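Local coordinates for protein Isomerase/lactonizing enzyme (Agrobacterium fabrum str. C58, PDB 2NQL) that belongs to the mandelate racemase/muconate lactonizing enzyme group of the enolase superfamily and is probably a metal-dependent enzyme, with a sodium ion bound in its barrel domain, at residues Trp66-Gly71 with Val318-Phe323; Asp144-Gly149 with Ser331-Met336; Leu353-Met358 with Gly374-Glu379. All blocks are in the same frame, centred on the assembly; numbering follows the deposited sequence.

Contact 1. Residues Trp66-Gly71 with Val318-Phe323; sequences WGETYG and VGAGIF
In this enolase-superfamily fold, an edge strand of the antiparallel sheet of the N-terminal domain meets the start of barrel-domain helix 322-331, where the carboxylate of Glu-68 accepts hydrogen bonds from backbone amides. Gly-321 holds the N-cap position, and the carboxylate comes from the other domain. Glu-68 reaches over with CG anti to its backbone N (chi1 -168°) and the chain extended, which brings the carboxylate level with the first helical N-H groups. Glu-68 OE1 accepts from Phe-323 N at 3.0 Å on its anti lone pair, in a nearly straight bond, and takes a second, weak and bent bond from Ile-322 N. OE2 uses its syn lone pair for Ala-320 N, 2.7 Å away at 169°, and is also bonded to Ser-52 OG on the adjoining strand 50-59. One water donates to OE1 and accepts from Gly-321 N, so that the amides of all four residues 320-323 are served, directly or through water, by one carboxylate. The positive end of the helix dipole would be expected to favour its negative charge. The Phe-323 ring lies across the stem of Glu-68, Phe-323 CD2 being 3.5 Å from Glu-68 CG, with carboxylate and ring planes 39° apart; the water sits above one face of the ring, toward its rim. Beyond, Tyr-70 stacks with His-292 and packs on Tyr-114 of the second subunit. Farther back, Ile-322 CG2 presses on the backbone, 3.7 Å from Trp-66 O and 3.6 Å from Gly-67 C.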
loop_
_atom_site.group_PDB
_atom_site.type_symbol
_atom_site.label_atom_id
_atom_site.label_comp_id
_atom_site.label_asym_id
_atom_site.label_seq_id
_atom_site.Cartn_x
_atom_site.Cartn_y
_atom_site.Cartn_z
ATOM N N TRP A 66 -4.733 -18.534 15.672
ATOM C CA TRP A 66 -5.622 -17.500 15.149
ATOM C C TRP A 66 -4.888 -16.191 14.913
ATOM O O TRP A 66 -4.020 -15.776 15.716
ATOM C CB TRP A 66 -6.803 -17.246 16.110
ATOM C CG TRP A 66 -7.855 -18.337 16.088
ATOM C CD1 TRP A 66 -7.904 -19.459 16.884
ATOM C CD2 TRP A 66 -9.028 -18.374 15.271
ATOM N NE1 TRP A 66 -9.027 -20.186 16.599
ATOM C CE2 TRP A 66 -9.730 -19.556 15.606
ATOM C CE3 TRP A 66 -9.546 -17.536 14.261
ATOM C CZ2 TRP A 66 -10.945 -19.905 14.999
ATOM C CZ3 TRP A 66 -10.758 -17.894 13.648
ATOM C CH2 TRP A 66 -11.434 -19.059 14.016
ATOM N N GLY A 67 -5.245 -15.525 13.810
ATOM C CA GLY A 67 -4.759 -14.189 13.541
ATOM C C GLY A 67 -5.935 -13.311 13.134
ATOM O O GLY A 67 -7.043 -13.808 12.923
ATOM N N GLU A 68 -5.677 -12.016 12.991
ATOM C CA GLU A 68 -6.740 -11.058 12.674
ATOM C C GLU A 68 -6.136 -9.805 12.050
ATOM O O GLU A 68 -5.002 -9.437 12.356
ATOM C CB GLU A 68 -7.509 -10.701 13.968
ATOM C CG GLU A 68 -8.844 -9.925 13.756
ATOM C CD GLU A 68 -9.446 -9.390 15.063
ATOM O OE1 GLU A 68 -8.756 -9.402 16.108
ATOM O OE2 GLU A 68 -10.600 -8.906 15.017
ATOM N N THR A 69 -6.896 -9.147 11.175
ATOM C CA THR A 69 -6.495 -7.858 10.642
ATOM C C THR A 69 -7.771 -7.047 10.380
ATOM O O THR A 69 -8.868 -7.511 10.671
ATOM C CB THR A 69 -5.637 -8.020 9.331
ATOM O OG1 THR A 69 -5.138 -6.754 8.906
ATOM C CG2 THR A 69 -6.424 -8.718 8.199
ATOM N N TYR A 70 -7.595 -5.856 9.832
ATOM C CA TYR A 70 -8.695 -4.970 9.485
ATOM C C TYR A 70 -9.623 -5.658 8.515
ATOM O O TYR A 70 -9.192 -6.337 7.581
ATOM C CB TYR A 70 -8.169 -3.684 8.860
ATOM C CG TYR A 70 -7.799 -2.631 9.881
ATOM C CD1 TYR A 70 -6.800 -2.866 10.835
ATOM C CD2 TYR A 70 -8.460 -1.396 9.904
ATOM C CE1 TYR A 70 -6.461 -1.884 11.781
ATOM C CE2 TYR A 70 -8.116 -0.407 10.845
ATOM C CZ TYR A 70 -7.121 -0.670 11.776
ATOM O OH TYR A 70 -6.761 0.297 12.700
ATOM N N GLY A 71 -10.907 -5.502 8.772
ATOM C CA GLY A 71 -11.925 -5.952 7.846
ATOM C C GLY A 71 -13.057 -4.962 7.686
ATOM O O GLY A 71 -14.042 -5.304 7.053
ATOM N N VAL A 318 -11.270 -1.076 16.568
ATOM C CA VAL A 318 -12.319 -2.058 16.350
ATOM C C VAL A 318 -11.695 -3.393 15.935
ATOM O O VAL A 318 -10.899 -3.461 15.005
ATOM C CB VAL A 318 -13.276 -1.548 15.232
ATOM C CG1 VAL A 318 -14.156 -2.665 14.669
ATOM C CG2 VAL A 318 -14.124 -0.365 15.767
ATOM N N GLY A 319 -12.065 -4.443 16.647
ATOM C CA GLY A 319 -11.601 -5.781 16.330
ATOM C C GLY A 319 -12.147 -6.731 17.370
ATOM O O GLY A 319 -12.797 -6.294 18.329
ATOM N N ALA A 320 -11.912 -8.026 17.171
ATOM C CA ALA A 320 -12.497 -9.069 18.033
ATOM C C ALA A 320 -11.677 -9.259 19.314
ATOM O O ALA A 320 -12.182 -9.775 20.320
ATOM C CB ALA A 320 -12.597 -10.385 17.275
ATOM N N GLY A 321 -10.415 -8.842 19.280
ATOM C CA GLY A 321 -9.539 -9.011 20.428
ATOM C C GLY A 321 -8.304 -9.842 20.089
ATOM O O GLY A 321 -7.385 -9.908 20.891
ATOM N N ILE A 322 -8.287 -10.483 18.906
ATOM C CA ILE A 322 -7.152 -11.358 18.507
ATOM C C ILE A 322 -5.879 -10.534 18.205
ATOM O O ILE A 322 -4.805 -10.774 18.794
ATOM C CB ILE A 322 -7.540 -12.295 17.296
ATOM C CG1 ILE A 322 -8.725 -13.245 17.621
ATOM C CG2 ILE A 322 -6.312 -13.033 16.706
ATOM C CD1 ILE A 322 -8.520 -14.181 18.782
ATOM N N PHE A 323 -5.979 -9.563 17.290
ATOM C CA PHE A 323 -4.857 -8.650 17.117
ATOM C C PHE A 323 -4.541 -7.747 18.308
ATOM O O PHE A 323 -3.395 -7.369 18.493
ATOM C CB PHE A 323 -4.804 -7.932 15.754
ATOM C CG PHE A 323 -5.933 -6.939 15.494
ATOM C CD1 PHE A 323 -6.045 -5.744 16.213
ATOM C CD2 PHE A 323 -6.819 -7.164 14.449
ATOM C CE1 PHE A 323 -7.072 -4.811 15.913
ATOM C CE2 PHE A 323 -7.853 -6.259 14.141
ATOM C CZ PHE A 323 -7.972 -5.076 14.869
HETATM O O HOH W 1 -8.351 -7.304 18.030
#

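Contact 2. Residues Asp144-Gly149 with Ser331-Met336; sequences DLLGGG and SSTLSM
With CG2 of Thr-333 anti to the carbonyl carbon and OG1 between the backbone N and that carbon (chi1 72°), the methyl of Thr-333 is turned to Leu-146 while the hydroxyl bonds back to Ala-330 O. Leu-146 has its CG beside the backbone N (chi1 -74°), and the side chains of Leu-146 and Thr-333 cross at about a right angle: Leu-146 CB lies 3.9 Å from Thr-333 CG2, and Leu-146 CD1 is 4.1 Å from the same carbon. Gly-148 O rests 3.6 Å from Thr-333 CG2, a van der Waals touch. Farther on, the chain of Gly-149 runs close against the turn, its CA 3.3 Å from Ser-332 O and 3.5 Å from Ser-332 OG. That hydroxyl is hydrogen-bonded to Gln-329 O. Apolar and backbone contacts therefore carry the meeting of 144-149 with 331-336. Each segment is folded by its own bonds. A Schellman motif ends helix 142-145: Gly-147, at positive phi, is its C-prime residue and gives its N-H to Asp-144 O at 2.9 Å. A type I turn runs from Ser-331 to Leu-334, closed by Leu-334 N to Ser-331 O at 3.1 Å. Just beyond Gly-149, Val-150 is joined to Ser-332 by a backbone hydrogen bond. This surface contact packs the exit of helix 142-145 against the exit of helix 322-331: Leu-146 also touches Trp-131 of helix 117-138, both Leu-146 and Thr-333 lean on Ile-299 of helix 295-308, and Leu-334 lies on Val-312 of strand 311-312.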
loop_
_atom_site.group_PDB
_atom_site.type_symbol
_atom_site.label_atom_id
_atom_site.label_comp_id
_atom_site.label_asym_id
_atom_site.label_seq_id
_atom_site.Cartn_x
_atom_site.Cartn_y
_atom_site.Cartn_z
ATOM N N ASP A 144 7.055 -14.733 25.965
ATOM C CA ASP A 144 8.141 -15.592 26.439
ATOM C C ASP A 144 9.018 -16.033 25.287
ATOM O O ASP A 144 10.240 -15.902 25.340
ATOM C CB ASP A 144 7.595 -16.796 27.192
ATOM C CG ASP A 144 7.672 -16.620 28.710
ATOM O OD1 ASP A 144 8.370 -15.696 29.189
ATOM O OD2 ASP A 144 7.034 -17.418 29.425
ATOM N N LEU A 145 8.377 -16.500 24.225
ATOM C CA LEU A 145 9.068 -16.883 22.996
ATOM C C LEU A 145 9.907 -15.769 22.383
ATOM O O LEU A 145 10.965 -16.026 21.808
ATOM C CB LEU A 145 8.046 -17.410 21.992
ATOM C CG LEU A 145 8.491 -18.337 20.874
ATOM C CD1 LEU A 145 9.130 -19.604 21.409
ATOM C CD2 LEU A 145 7.273 -18.665 20.055
ATOM N N LEU A 146 9.449 -14.530 22.537
ATOM C CA LEU A 146 10.147 -13.335 22.084
ATOM C C LEU A 146 11.247 -12.856 23.049
ATOM O O LEU A 146 11.805 -11.770 22.865
ATOM C CB LEU A 146 9.125 -12.207 21.849
ATOM C CG LEU A 146 8.215 -12.282 20.621
ATOM C CD1 LEU A 146 7.252 -11.120 20.637
ATOM C CD2 LEU A 146 9.040 -12.263 19.337
ATOM N N GLY A 147 11.531 -13.646 24.084
ATOM C CA GLY A 147 12.613 -13.322 25.031
ATOM C C GLY A 147 12.156 -12.863 26.410
ATOM O O GLY A 147 12.992 -12.540 27.271
ATOM N N GLY A 148 10.839 -12.834 26.631
ATOM C CA GLY A 148 10.275 -12.374 27.903
ATOM C C GLY A 148 9.590 -11.031 27.777
ATOM O O GLY A 148 10.071 -10.135 27.094
ATOM N N GLY A 149 8.434 -10.901 28.413
ATOM C CA GLY A 149 7.832 -9.599 28.571
ATOM C C GLY A 149 7.136 -9.470 29.900
ATOM O O GLY A 149 6.927 -10.463 30.608
ATOM N N SER A 331 3.978 -5.832 22.639
ATOM C CA SER A 331 4.251 -4.596 23.402
ATOM C C SER A 331 5.021 -4.868 24.694
ATOM O O SER A 331 5.879 -4.070 25.104
ATOM C CB SER A 331 2.950 -3.877 23.776
ATOM O OG SER A 331 2.286 -3.395 22.624
ATOM N N SER A 332 4.698 -5.991 25.327
ATOM C CA SER A 332 5.255 -6.337 26.647
ATOM C C SER A 332 6.765 -6.556 26.654
ATOM O O SER A 332 7.384 -6.460 27.698
ATOM C CB SER A 332 4.550 -7.564 27.208
ATOM O OG SER A 332 5.028 -8.740 26.581
ATOM N N THR A 333 7.338 -6.837 25.481
ATOM C CA THR A 333 8.763 -7.137 25.309
ATOM C C THR A 333 9.598 -5.895 25.018
ATOM O O THR A 333 10.828 -5.989 24.908
ATOM C CB THR A 333 8.981 -8.125 24.112
ATOM O OG1 THR A 333 8.748 -7.424 22.867
ATOM C CG2 THR A 333 8.060 -9.335 24.237
ATOM N N LEU A 334 8.942 -4.745 24.880
ATOM C CA LEU A 334 9.568 -3.540 24.334
ATOM C C LEU A 334 10.063 -2.612 25.424
ATOM O O LEU A 334 9.288 -2.147 26.256
ATOM C CB LEU A 334 8.621 -2.791 23.384
ATOM C CG LEU A 334 8.037 -3.572 22.186
ATOM C CD1 LEU A 334 7.096 -2.689 21.324
ATOM C CD2 LEU A 334 9.145 -4.161 21.325
ATOM N N SER A 335 11.368 -2.339 25.401
ATOM C CA SER A 335 12.018 -1.449 26.376
ATOM C C SER A 335 11.477 -0.017 26.360
ATOM O O SER A 335 11.435 0.649 27.400
ATOM C CB SER A 335 13.531 -1.464 26.160
ATOM O OG SER A 335 13.852 -0.879 24.905
ATOM N N MET A 336 11.037 0.448 25.187
ATOM C CA MET A 336 10.506 1.787 25.044
ATOM C C MET A 336 8.988 1.920 25.291
ATOM O O MET A 336 8.441 3.023 25.166
ATOM C CB MET A 336 10.849 2.330 23.653
ATOM C CG MET A 336 12.331 2.351 23.328
ATOM S SD MET A 336 13.295 3.278 24.564
ATOM C CE MET A 336 12.571 4.912 24.532
#

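Contact 3. Residues Leu353-Met358 with Gly374-Glu379; sequences LLDGDM and GVRPSE
Within 353-358 and 374-379, strands 354-355 and 376-377 pair as a short antiparallel two-stranded sheet. Asp-355 and Arg-376 form its hydrogen-bonded pair: Asp-355 N reaches Arg-376 O at 2.8 Å, and Arg-376 N returns a bond to Asp-355 O at 3.0 Å. Leu-354 and Pro-377 are the adjoining non-hydrogen-bonded pair. One step on, Ser-378 N gives a straight bond of 2.8 Å to Leu-353 O, entering well above the carbonyl plane. Asp-355 and Arg-376 send their side chains to the same face of the sheet. CG of Arg-376 lies between its backbone N and carbonyl carbon (chi1 65°), and the chain then stays extended to NE, which carries the guanidinium across to the aspartate. The group grips side-on, two nitrogens converging on one oxygen: Arg-376 NE lies 3.0 Å from Asp-355 OD2, which accepts on its anti lone pair, whereas Arg-376 NH2, 3.3 Å from the same Asp-355 OD2, arrives tilted out of the carboxylate plane. OD2 lies in the plane of the guanidinium, yet the two flat groups are turned 55° apart. Elsewhere, Val-375 CG1 touches Met-358 CB at 4.0 Å, and Leu-354 CD2 approaches Val-375 CG2; Leu-354 and Pro-377 also pack on Ile-322 of helix 322-331. Water joins Gly-374 O to Asp-357 OD1. Ser-378 is the N-cap of helix 379-384, its OG bonded to Ala-381 N and Arg-352 O. Two donors on one oxygen would be expected to favour the charged form of Asp-355, beside the two backbone bonds of the same residues.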
loop_
_atom_site.group_PDB
_atom_site.type_symbol
_atom_site.label_atom_id
_atom_site.label_comp_id
_atom_site.label_asym_id
_atom_site.label_seq_id
_atom_site.Cartn_x
_atom_site.Cartn_y
_atom_site.Cartn_z
ATOM N N LEU A 353 -16.552 -12.557 23.137
ATOM C CA LEU A 353 -16.109 -13.072 21.849
ATOM C C LEU A 353 -14.822 -13.877 21.983
ATOM O O LEU A 353 -14.339 -14.459 21.006
ATOM C CB LEU A 353 -15.936 -11.911 20.860
ATOM C CG LEU A 353 -17.231 -11.214 20.374
ATOM C CD1 LEU A 353 -16.913 -10.135 19.334
ATOM C CD2 LEU A 353 -18.270 -12.190 19.837
ATOM N N LEU A 354 -14.266 -13.916 23.198
ATOM C CA LEU A 354 -12.957 -14.529 23.414
ATOM C C LEU A 354 -12.937 -15.530 24.561
ATOM O O LEU A 354 -13.555 -15.292 25.616
ATOM C CB LEU A 354 -11.945 -13.444 23.769
ATOM C CG LEU A 354 -11.648 -12.384 22.710
ATOM C CD1 LEU A 354 -10.807 -11.320 23.360
ATOM C CD2 LEU A 354 -10.896 -13.046 21.556
ATOM N N ASP A 355 -12.192 -16.612 24.371
ATOM C CA ASP A 355 -11.662 -17.430 25.503
ATOM C C ASP A 355 -10.230 -16.992 25.828
ATOM O O ASP A 355 -9.395 -16.863 24.926
ATOM C CB ASP A 355 -11.616 -18.930 25.135
ATOM C CG ASP A 355 -12.986 -19.528 24.891
ATOM O OD1 ASP A 355 -13.972 -19.050 25.498
ATOM O OD2 ASP A 355 -13.075 -20.494 24.090
ATOM N N GLY A 356 -9.931 -16.778 27.108
ATOM C CA GLY A 356 -8.620 -16.261 27.512
ATOM C C GLY A 356 -8.678 -15.033 28.400
ATOM O O GLY A 356 -9.451 -14.118 28.154
ATOM N N ASP A 357 -7.820 -15.008 29.415
ATOM C CA ASP A 357 -7.782 -13.934 30.411
ATOM C C ASP A 357 -7.014 -12.660 29.985
ATOM O O ASP A 357 -6.017 -12.273 30.591
ATOM C CB ASP A 357 -7.252 -14.483 31.751
ATOM C CG ASP A 357 -5.781 -14.975 31.664
ATOM O OD1 ASP A 357 -5.377 -15.610 30.653
ATOM O OD2 ASP A 357 -5.025 -14.718 32.628
ATOM N N MET A 358 -7.504 -11.966 28.971
ATOM C CA MET A 358 -6.993 -10.640 28.665
ATOM C C MET A 358 -7.894 -9.615 29.381
ATOM O O MET A 358 -9.117 -9.652 29.216
ATOM C CB MET A 358 -7.046 -10.408 27.140
ATOM C CG MET A 358 -6.620 -9.016 26.737
ATOM S SD MET A 358 -6.357 -8.801 24.950
ATOM C CE MET A 358 -7.962 -9.221 24.277
ATOM N N GLY A 374 -2.653 -16.693 23.734
ATOM C CA GLY A 374 -3.309 -16.718 25.050
ATOM C C GLY A 374 -4.808 -16.444 24.983
ATOM O O GLY A 374 -5.500 -16.472 26.012
ATOM N N VAL A 375 -5.317 -16.131 23.780
ATOM C CA VAL A 375 -6.756 -15.981 23.564
ATOM C C VAL A 375 -7.119 -16.689 22.271
ATOM O O VAL A 375 -6.236 -16.953 21.457
ATOM C CB VAL A 375 -7.259 -14.476 23.518
ATOM C CG1 VAL A 375 -6.818 -13.668 24.777
ATOM C CG2 VAL A 375 -6.813 -13.767 22.234
ATOM N N ARG A 376 -8.406 -16.984 22.102
ATOM C CA ARG A 376 -8.958 -17.502 20.827
ATOM C C ARG A 376 -10.427 -17.058 20.757
ATOM O O ARG A 376 -10.998 -16.659 21.786
ATOM C CB ARG A 376 -8.861 -19.032 20.803
ATOM C CG ARG A 376 -9.737 -19.694 21.862
ATOM C CD ARG A 376 -9.811 -21.180 21.693
ATOM N NE ARG A 376 -10.815 -21.773 22.584
ATOM C CZ ARG A 376 -10.871 -23.065 22.877
ATOM N NH1 ARG A 376 -9.974 -23.900 22.355
ATOM N NH2 ARG A 376 -11.817 -23.512 23.695
ATOM N N PRO A 377 -11.057 -17.110 19.567
ATOM C CA PRO A 377 -12.489 -16.843 19.518
ATOM C C PRO A 377 -13.256 -17.807 20.409
ATOM O O PRO A 377 -12.912 -18.994 20.514
ATOM C CB PRO A 377 -12.841 -17.060 18.033
ATOM C CG PRO A 377 -11.514 -16.688 17.319
ATOM C CD PRO A 377 -10.517 -17.385 18.213
ATOM N N SER A 378 -14.239 -17.264 21.124
ATOM C CA SER A 378 -15.081 -18.091 21.984
ATOM C C SER A 378 -16.036 -18.909 21.120
ATOM O O SER A 378 -16.196 -18.649 19.911
ATOM C CB SER A 378 -15.881 -17.196 22.945
ATOM O OG SER A 378 -16.807 -16.389 22.209
ATOM N N GLU A 379 -16.702 -19.880 21.738
ATOM C CA GLU A 379 -17.754 -20.635 21.059
ATOM C C GLU A 379 -18.836 -19.723 20.468
ATOM O O GLU A 379 -19.296 -19.960 19.333
ATOM C CB GLU A 379 -18.359 -21.690 22.005
ATOM C CG GLU A 379 -19.078 -22.842 21.319
ATOM C CD GLU A 379 -18.213 -23.620 20.314
ATOM O OE1 GLU A 379 -17.068 -24.009 20.643
ATOM O OE2 GLU A 379 -18.695 -23.854 19.187
HETATM O O HOH W 2 -4.605 -17.657 28.279
#

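In the fold
From the N terminus, strand 64-70 of the N-terminal sheet is the first partner met, and contact 1 closes on it only at 318-323, after most of the barrel has been built. Contact 2 opens inside that loop and closes beyond it, so the two cross; it joins the turn after helix 142-145 to the loop after helix 322-331. The second segments of both lie at the start and at the end of helix 322-331. Contact 3 follows in series, closing a 15-residue loop beside that helix and the N-terminal sheet. Contacts 1 and 3 touch where the indole of Trp-66 packs on Pro-377. Contact 2 stands apart, its centre about 21 Å from that of either other contact.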